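Local coordinates for oxysterol-binding protein homolog 3 (Saccharomyces cerevisiae, PDB 4IC4), which carries lipids in a hydrophobic pocket between membranes without vesicles, in phosphoinositide-coupled transport, and helps keep intracellular sterol distribution in balance, at residues Thr64-Ile69 with Lys118-Leu123; Ser70-Ile75 with Leu124-Glu129. One frame throughout, in Å; residues are numbered along the deposited sequence.

Contact 1: residues Thr64-Ile69 with Lys118-Leu123; sequences TSNEPI and KPFNPL
Lys118 O is gripped by two donors from 64-69. Glu67 N approaches to 2.9 Å from this oxygen, and Asn66 ND2 lies 3.2 Å from the same Lys118 O; they come from opposite faces of the carbonyl plane, and neither sits on a lone pair. The second bond is bent, 137° at the hydrogen. Lys118 N in turn donates to Ser65 O (3.0 Å), nearly straight and in the carbonyl plane, which makes this a short parallel bridge. Further along, Phe120 N reaches Ile69 O at 2.8 Å, again in the carbonyl plane, after Pro68 has turned the chain through an inverse gamma turn.

Asparagine suits position 66 because its amide works at both ends. With CG of Asn66 anti to the carbonyl carbon (chi1 -64°), ND2 faces Lys118 while Asn66 OD1 stands 3.6 Å above the plane of the Phe120 ring, over its centre, the amide and ring planes 42° apart; OD1 also accepts from Lys342. Glu67 O comes to that ring edge-on, 3.3 Å from Phe120 CD2, a fitting place for an oxygen beside polarised ring hydrogens. Replacing Phe120 with alanine would probably open a gap under Asn66 OD1 and leave Glu67 O without the ring edge it meets. The Glu67 carboxylate runs alongside the Pro119 ring, its OE2 3.1 Å from Pro119 CG, while OE1 is held by Arg114. Nearby, the CG1 branch of Ile69 lies alongside Pro119 CB, an apolar touch.

Lys118 is one of the residues that bind phosphatidylinositol 4-phosphate. Its NZ lies close to Asn66 ND2, and two donors side by side are likely to favour an anionic partner there; the bonded backbone beneath them fixes where the lysine starts, consistent with a pocket for the phosphorylated headgroup.

Contact 2: residues Ser70-Ile75 with Leu124-Glu129; sequences SILQLI and LAETFE
Gln73 sets its CG methylene over the Phe128 ring: CG sits 3.5 Å from the ring centroid and almost on the ring normal, a CH-pi contact over the middle of one face. The ring is brought under the helix because CG of Phe128 is anti to its backbone N (chi1 177°). Beyond CG the glutamine chain runs on extended, and its amide stands steeply to the ring, the planes 70° apart, with Gln73 NE2 3.4 Å from Phe128 CE1. The other end of that amide is occupied within the helix: OE1 accepts from Ser70 N (2.8 Å) on a lone pair, and Gln73 N returns a weak bond to Ser70 OG, completing a capping box. Glutamine thus suits the place twice, with a methylene for the aromatic face and a carbonyl for the helix start. Leu72 finishes the tight part, its CB 3.8 Å from Phe128 CB and its CD1 against the backbone of Glu126 and Thr127.

Toward Glu126 the fit is looser. Glu126, its chain extended, only brushes Ser70, with Glu126 OE1 3.6 Å from Ser70 CB, and the two residues are tied indirectly, since Glu126 OE1 and Ser70 OG both bond to Ser321 OG. Glu126 OE2 is paired with Arg324, so this buried charge has a partner. Elsewhere on the helix, Ile71 and Leu74 turn away from 124-129 and are partly exposed, packing on Pro119.

Residues 71-75 run roughly along 127-129, at the start of strand 127-132, with the axes of these short segments 8.4 Å apart at closest and 36° from parallel, while Leu72 also reaches Ser141 of strand 137-145 and Phe151 and Phe153 of strand 150-157.

Overall arrangement
From the N terminus the chain passes through 64-69 and, after a corner, straight into helix 71-76. Helices 83-88 and 94-104 follow before 118-123 returns to close the loop of contact 1; the next residues, 124-129, close that of contact 2. The four segments alternate, so the two loops cross, and both pairs advance in the same order along the chain. Their centres lie 11 Å apart, and they are joined where Phe120 O lies 3.0 Å from Ile71 N, a probable hydrogen bond, with Pro122 packed against Ile71. Together they tie the N-terminal helical part of the OSBP-related domain to the first strand of its beta barrel.

Contact 1: residues Thr64-Ile69 with Lys118-Leu123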
loop_
_atom_site.group_PDB
_atom_site.type_symbol
_atom_site.label_atom_id
_atom_site.label_comp_id
_atom_site.label_asym_id
_atom_site.label_seq_id
_atom_site.Cartn_x
_atom_site.Cartn_y
_atom_site.Cartn_z
ATOM N N THR A 64 12.200 11.245 12.010
ATOM C CA THR A 64 13.089 10.089 12.034
ATOM C C THR A 64 12.333 8.776 12.234
ATOM O O THR A 64 12.893 7.693 12.038
ATOM C CB THR A 64 14.150 10.237 13.136
ATOM O OG1 THR A 64 13.506 10.561 14.372
ATOM C CG2 THR A 64 15.146 11.330 12.768
ATOM N N SER A 65 11.063 8.872 12.625
ATOM C CA SER A 65 10.226 7.690 12.820
ATOM C C SER A 65 9.630 7.252 11.486
ATOM O O SER A 65 8.966 6.221 11.403
ATOM C CB SER A 65 9.078 7.992 13.785
ATOM O OG SER A 65 9.549 8.356 15.071
ATOM N N ASN A 66 9.868 8.045 10.446
ATOM C CA ASN A 66 9.330 7.751 9.121
ATOM C C ASN A 66 10.329 7.135 8.150
ATOM O O ASN A 66 11.541 7.123 8.388
ATOM C CB ASN A 66 8.813 9.043 8.473
ATOM C CG ASN A 66 7.651 9.658 9.218
ATOM O OD1 ASN A 66 7.503 10.883 9.247
ATOM N ND2 ASN A 66 6.810 8.826 9.807
ATOM N N GLU A 67 9.783 6.608 7.056
ATOM C CA GLU A 67 10.563 6.088 5.941
ATOM C C GLU A 67 10.195 7.126 4.872
ATOM O O GLU A 67 9.138 7.760 4.965
ATOM C CB GLU A 67 10.132 4.670 5.548
ATOM C CG GLU A 67 8.649 4.473 5.342
ATOM C CD GLU A 67 8.304 3.039 4.986
ATOM O OE1 GLU A 67 9.163 2.153 5.186
ATOM O OE2 GLU A 67 7.174 2.799 4.516
ATOM N N PRO A 68 11.047 7.319 3.856
ATOM C CA PRO A 68 10.780 8.312 2.811
ATOM C C PRO A 68 9.693 8.114 1.756
ATOM O O PRO A 68 9.946 8.284 0.566
ATOM C CB PRO A 68 12.159 8.533 2.192
ATOM C CG PRO A 68 12.773 7.183 2.285
ATOM C CD PRO A 68 12.374 6.702 3.668
ATOM N N ILE A 69 8.489 7.764 2.195
ATOM C CA ILE A 69 7.340 7.633 1.291
ATOM C C ILE A 69 6.084 7.971 2.088
ATOM O O ILE A 69 6.106 7.971 3.322
ATOM C CB ILE A 69 7.160 6.200 0.684
ATOM C CG1 ILE A 69 6.964 5.166 1.791
ATOM C CG2 ILE A 69 8.327 5.860 -0.233
ATOM C CD1 ILE A 69 6.483 3.825 1.260
ATOM N N LYS A 118 7.606 4.096 9.733
ATOM C CA LYS A 118 6.297 4.176 9.088
ATOM C C LYS A 118 6.286 5.276 8.026
ATOM O O LYS A 118 7.088 6.203 8.073
ATOM C CB LYS A 118 5.215 4.481 10.127
ATOM C CG LYS A 118 5.278 5.892 10.691
ATOM C CD LYS A 118 4.191 6.128 11.728
ATOM C CE LYS A 118 4.233 7.554 12.255
ATOM N NZ LYS A 118 4.030 8.549 11.162
ATOM N N PRO A 119 5.378 5.179 7.045
ATOM C CA PRO A 119 5.321 6.212 6.006
ATOM C C PRO A 119 4.789 7.531 6.555
ATOM O O PRO A 119 4.183 7.570 7.625
ATOM C CB PRO A 119 4.356 5.622 4.975
ATOM C CG PRO A 119 4.481 4.138 5.183
ATOM C CD PRO A 119 4.538 4.024 6.688
ATOM N N PHE A 120 5.036 8.613 5.824
ATOM C CA PHE A 120 4.527 9.925 6.211
ATOM C C PHE A 120 3.012 9.914 6.040
ATOM O O PHE A 120 2.490 9.306 5.096
ATOM C CB PHE A 120 5.064 11.013 5.286
ATOM C CG PHE A 120 6.471 11.442 5.579
ATOM C CD1 PHE A 120 6.725 12.716 6.079
ATOM C CD2 PHE A 120 7.543 10.607 5.295
ATOM C CE1 PHE A 120 8.028 13.155 6.287
ATOM C CE2 PHE A 120 8.851 11.036 5.498
ATOM C CZ PHE A 120 9.094 12.317 5.994
ATOM N N ASN A 121 2.303 10.585 6.942
ATOM C CA ASN A 121 0.853 10.687 6.825
ATOM C C ASN A 121 0.573 11.681 5.701
ATOM O O ASN A 121 1.057 12.810 5.725
ATOM C CB ASN A 121 0.235 11.221 8.119
ATOM C CG ASN A 121 0.374 10.257 9.270
ATOM O OD1 ASN A 121 -0.039 9.105 9.180
ATOM N ND2 ASN A 121 0.953 10.728 10.370
ATOM N N PRO A 122 -0.201 11.272 4.690
ATOM C CA PRO A 122 -0.482 12.218 3.608
ATOM C C PRO A 122 -1.352 13.361 4.120
ATOM O O PRO A 122 -2.007 13.247 5.155
ATOM C CB PRO A 122 -1.234 11.367 2.587
ATOM C CG PRO A 122 -0.784 9.966 2.883
ATOM C CD PRO A 122 -0.744 9.939 4.386
ATOM N N LEU A 123 -1.346 14.466 3.390
ATOM C CA LEU A 123 -2.176 15.600 3.749
ATOM C C LEU A 123 -3.527 15.374 3.079
ATOM O O LEU A 123 -3.620 14.653 2.088
ATOM C CB LEU A 123 -1.568 16.894 3.205
ATOM C CG LEU A 123 -0.158 17.215 3.695
ATOM C CD1 LEU A 123 0.371 18.433 2.950
ATOM C CD2 LEU A 123 -0.179 17.459 5.201
#

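Contact 2: residues Ser70-Ile75 with Leu124-Glu129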
loop_
_atom_site.group_PDB
_atom_site.type_symbol
_atom_site.label_atom_id
_atom_site.label_comp_id
_atom_site.label_asym_id
_atom_site.label_seq_id
_atom_site.Cartn_x
_atom_site.Cartn_y
_atom_site.Cartn_z
ATOM N N SER A 70 4.996 8.288 1.388
ATOM C CA SER A 70 3.732 8.606 2.052
ATOM C C SER A 70 2.880 7.343 2.125
ATOM O O SER A 70 3.196 6.337 1.486
ATOM C CB SER A 70 2.967 9.681 1.276
ATOM O OG SER A 70 2.411 9.143 0.087
ATOM N N ILE A 71 1.795 7.389 2.892
ATOM C CA ILE A 71 0.937 6.210 2.997
ATOM C C ILE A 71 0.325 5.868 1.638
ATOM O O ILE A 71 0.089 4.699 1.337
ATOM C CB ILE A 71 -0.188 6.414 4.033
ATOM C CG1 ILE A 71 0.424 6.614 5.421
ATOM C CG2 ILE A 71 -1.123 5.198 4.038
ATOM C CD1 ILE A 71 -0.599 6.833 6.518
ATOM N N LEU A 72 0.068 6.880 0.813
ATOM C CA LEU A 72 -0.487 6.617 -0.512
ATOM C C LEU A 72 0.505 5.769 -1.302
ATOM O O LEU A 72 0.115 4.852 -2.027
ATOM C CB LEU A 72 -0.752 7.926 -1.259
ATOM C CG LEU A 72 -1.823 8.849 -0.671
ATOM C CD1 LEU A 72 -1.845 10.163 -1.452
ATOM C CD2 LEU A 72 -3.181 8.169 -0.726
ATOM N N GLN A 73 1.791 6.078 -1.158
ATOM C CA GLN A 73 2.825 5.322 -1.851
ATOM C C GLN A 73 2.934 3.904 -1.271
ATOM O O GLN A 73 3.082 2.932 -2.015
ATOM C CB GLN A 73 4.159 6.080 -1.771
ATOM C CG GLN A 73 4.114 7.375 -2.591
ATOM C CD GLN A 73 5.317 8.275 -2.393
ATOM O OE1 GLN A 73 5.681 8.614 -1.266
ATOM N NE2 GLN A 73 5.931 8.687 -3.500
ATOM N N LEU A 74 2.836 3.780 0.051
ATOM C CA LEU A 74 2.900 2.468 0.691
ATOM C C LEU A 74 1.794 1.550 0.177
ATOM O O LEU A 74 2.048 0.411 -0.215
ATOM C CB LEU A 74 2.753 2.594 2.210
ATOM C CG LEU A 74 2.524 1.249 2.914
ATOM C CD1 LEU A 74 3.782 0.407 2.818
ATOM C CD2 LEU A 74 2.145 1.472 4.371
ATOM N N ILE A 75 0.561 2.041 0.182
ATOM C CA ILE A 75 -0.545 1.213 -0.276
ATOM C C ILE A 75 -0.428 0.879 -1.768
ATOM O O ILE A 75 -0.918 -0.160 -2.217
ATOM C CB ILE A 75 -1.888 1.882 0.055
ATOM C CG1 ILE A 75 -2.011 2.003 1.579
ATOM C CG2 ILE A 75 -3.043 1.058 -0.509
ATOM C CD1 ILE A 75 -3.264 2.715 2.049
ATOM N N LEU A 124 -4.584 15.955 3.630
ATOM C CA LEU A 124 -5.879 15.829 2.992
ATOM C C LEU A 124 -5.718 16.426 1.586
ATOM O O LEU A 124 -5.140 17.502 1.423
ATOM C CB LEU A 124 -6.939 16.604 3.777
ATOM C CG LEU A 124 -8.339 16.659 3.166
ATOM C CD1 LEU A 124 -8.928 15.262 3.043
ATOM C CD2 LEU A 124 -9.218 17.521 4.058
ATOM N N ALA A 125 -6.215 15.711 0.583
ATOM C CA ALA A 125 -6.155 16.137 -0.815
ATOM C C ALA A 125 -4.811 15.859 -1.480
ATOM O O ALA A 125 -4.613 16.190 -2.648
ATOM C CB ALA A 125 -6.524 17.617 -0.946
ATOM N N GLU A 126 -3.881 15.273 -0.734
ATOM C CA GLU A 126 -2.603 14.897 -1.322
ATOM C C GLU A 126 -2.946 13.750 -2.280
ATOM O O GLU A 126 -3.881 12.981 -2.040
ATOM C CB GLU A 126 -1.632 14.410 -0.237
ATOM C CG GLU A 126 -0.290 13.905 -0.764
ATOM C CD GLU A 126 0.708 13.627 0.352
ATOM O OE1 GLU A 126 1.603 12.776 0.161
ATOM O OE2 GLU A 126 0.603 14.267 1.419
ATOM N N THR A 127 -2.186 13.632 -3.359
ATOM C CA THR A 127 -2.429 12.586 -4.339
ATOM C C THR A 127 -1.146 11.841 -4.663
ATOM O O THR A 127 -0.052 12.265 -4.290
ATOM C CB THR A 127 -2.966 13.180 -5.661
ATOM O OG1 THR A 127 -2.051 14.175 -6.142
ATOM C CG2 THR A 127 -4.335 13.803 -5.454
ATOM N N PHE A 128 -1.289 10.707 -5.324
ATOM C CA PHE A 128 -0.129 9.964 -5.771
ATOM C C PHE A 128 -0.520 9.174 -6.996
ATOM O O PHE A 128 -1.410 8.329 -6.946
ATOM C CB PHE A 128 0.419 9.007 -4.713
ATOM C CG PHE A 128 1.573 8.179 -5.204
ATOM C CD1 PHE A 128 2.768 8.785 -5.586
ATOM C CD2 PHE A 128 1.454 6.797 -5.326
ATOM C CE1 PHE A 128 3.829 8.028 -6.088
ATOM C CE2 PHE A 128 2.507 6.029 -5.827
ATOM C CZ PHE A 128 3.701 6.645 -6.210
ATOM N N GLU A 129 0.126 9.478 -8.112
ATOM C CA GLU A 129 -0.138 8.756 -9.339
ATOM C C GLU A 129 1.022 7.799 -9.559
ATOM O O GLU A 129 2.138 8.037 -9.087
ATOM C CB GLU A 129 -0.221 9.704 -10.539
ATOM C CG GLU A 129 1.110 10.375 -10.892
ATOM C CD GLU A 129 1.142 10.917 -12.314
ATOM O OE1 GLU A 129 2.051 10.525 -13.070
ATOM O OE2 GLU A 129 0.271 11.732 -12.677
#